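Side-chain contact in serine protease (Arthrobacter nicotinovorans, PDB 3WY8), which probably cleaves peptide bonds as a trypsin-like serine protease with keratinolytic activity: residues F117-A120 against R121-Y125. Residues are numbered along the deposited sequence; the frame is centred on the assembly and turned at random.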
loop_
_atom_site.group_PDB
_atom_site.type_symbol
_atom_site.label_atom_id
_atom_site.label_comp_id
_atom_site.label_asym_id
_atom_site.label_seq_id
_atom_site.Cartn_x
_atom_site.Cartn_y
_atom_site.Cartn_z
ATOM N N PHE A 117 -13.174 -4.243 5.273
ATOM C CA PHE A 117 -13.271 -5.316 4.287
ATOM C C PHE A 117 -14.732 -5.561 3.950
ATOM O O PHE A 117 -15.623 -5.190 4.724
ATOM C CB PHE A 117 -12.618 -6.602 4.815
ATOM C CG PHE A 117 -11.187 -6.420 5.221
ATOM C CD1 PHE A 117 -10.170 -6.480 4.275
ATOM C CD2 PHE A 117 -10.859 -6.161 6.550
ATOM C CE1 PHE A 117 -8.833 -6.297 4.651
ATOM C CE2 PHE A 117 -9.537 -5.974 6.934
ATOM C CZ PHE A 117 -8.523 -6.039 5.987
ATOM N N ASN A 118 -14.967 -6.162 2.784
ATOM C CA ASN A 118 -16.311 -6.531 2.333
ATOM C C ASN A 118 -17.269 -5.344 2.302
ATOM O O ASN A 118 -18.444 -5.465 2.653
ATOM C CB ASN A 118 -16.859 -7.681 3.188
ATOM C CG ASN A 118 -15.831 -8.760 3.405
ATOM O OD1 ASN A 118 -15.338 -9.358 2.446
ATOM N ND2 ASN A 118 -15.464 -8.989 4.665
ATOM N N ALA A 119 -16.740 -4.198 1.875
ATOM C CA ALA A 119 -17.514 -2.969 1.758
ATOM C C ALA A 119 -18.142 -2.865 0.370
ATOM O O ALA A 119 -17.921 -3.719 -0.493
ATOM C CB ALA A 119 -16.630 -1.759 2.039
ATOM N N ALA A 120 -18.930 -1.817 0.167
ATOM C CA ALA A 120 -19.581 -1.579 -1.118
ATOM C C ALA A 120 -18.572 -1.279 -2.228
ATOM O O ALA A 120 -17.485 -0.764 -1.967
ATOM C CB ALA A 120 -20.556 -0.434 -0.988
ATOM N N ARG A 121 -18.951 -1.611 -3.461
ATOM C CA ARG A 121 -18.212 -1.186 -4.652
ATOM C C ARG A 121 -18.718 0.195 -5.050
ATOM O O ARG A 121 -19.905 0.481 -4.914
ATOM C CB ARG A 121 -18.441 -2.168 -5.801
ATOM C CG ARG A 121 -17.940 -3.580 -5.528
ATOM C CD ARG A 121 -18.088 -4.474 -6.754
ATOM N NE ARG A 121 -17.208 -4.061 -7.846
ATOM C CZ ARG A 121 -15.913 -4.366 -7.937
ATOM N NH1 ARG A 121 -15.318 -5.101 -7.002
ATOM N NH2 ARG A 121 -15.205 -3.931 -8.973
ATOM N N GLY A 122 -17.824 1.053 -5.526
ATOM C CA GLY A 122 -18.227 2.369 -6.017
ATOM C C GLY A 122 -18.173 3.487 -4.993
ATOM O O GLY A 122 -18.783 4.541 -5.189
ATOM N N LEU A 123 -17.435 3.272 -3.905
ATOM C CA LEU A 123 -17.218 4.321 -2.912
ATOM C C LEU A 123 -16.266 5.397 -3.438
ATOM O O LEU A 123 -15.587 5.196 -4.449
ATOM C CB LEU A 123 -16.669 3.733 -1.606
ATOM C CG LEU A 123 -17.582 2.786 -0.815
ATOM C CD1 LEU A 123 -16.810 2.166 0.343
ATOM C CD2 LEU A 123 -18.828 3.503 -0.314
ATOM N N SER A 124 -16.241 6.540 -2.757
ATOM C CA SER A 124 -15.285 7.604 -3.065
ATOM C C SER A 124 -14.052 7.454 -2.185
ATOM O O SER A 124 -14.158 7.053 -1.024
ATOM C CB SER A 124 -15.930 8.975 -2.877
ATOM O OG SER A 124 -16.941 9.164 -3.850
ATOM N N TYR A 125 -12.889 7.782 -2.745
ATOM C CA TYR A 125 -11.613 7.529 -2.085
ATOM C C TYR A 125 -10.639 8.686 -2.213
ATOM O O TYR A 125 -10.732 9.493 -3.135
ATOM C CB TYR A 125 -10.930 6.307 -2.706
ATOM C CG TYR A 125 -11.618 4.995 -2.438
ATOM C CD1 TYR A 125 -11.346 4.279 -1.279
ATOM C CD2 TYR A 125 -12.525 4.463 -3.356
ATOM C CE1 TYR A 125 -11.971 3.061 -1.028
ATOM C CE2 TYR A 125 -13.158 3.250 -3.115
ATOM C CZ TYR A 125 -12.869 2.557 -1.950
ATOM O OH TYR A 125 -13.489 1.359 -1.710
HETATM O O HOH W 1 -15.718 0.909 -3.180
#
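L123 packs back on A120 in a local, water-bridged contact round a surface turn. The turn ends the loop after helix 106-110 and leads into strand 124-129.

The water is the main link. It donates to A120 O at 2.7 Å and to Y125 OH at 2.7 Å. It accepts from L123 N at 3.0 Å. Three bonds therefore fix its place. The water stands between A120 O and L123 N, the pair that a closed beta turn would join directly. The Y125 hydroxyl takes the water's bond and is itself bonded to N186 OD1. The water is thus tied to the turn and, through Y125, to the sheet that the turn leads into.

The four residues A120 to L123 make an open beta turn close to type II. G122 takes the third position with a positive phi of 93°, where glycine is common in this turn.

In the trypsin-like fold the chain passes here from the first barrel to the second. Strand 124-129 belongs to the second sheet and pairs with strands 142-150 and 174-177; I177 of the latter also touches L123.

L123 adds the apolar part. Its CG lies beside its own backbone N, chi1 -65°, and the branch comes back across the mouth of the turn, towards A119 and A120. CG is 3.7 Å from A120 O. The methyls make loose contacts, CD1 with A119 CB at 4.3 Å and CD2 with A120 CB at 4.4 Å.

R121 points away from the preceding residues and its side chain leaves the turn. The chain bends at chi3, 67°. The guanidinium group bonds N150 OD1 through NH2 and A158 O through NH1, while next to it in the chain G122 N bonds Q160 OE1.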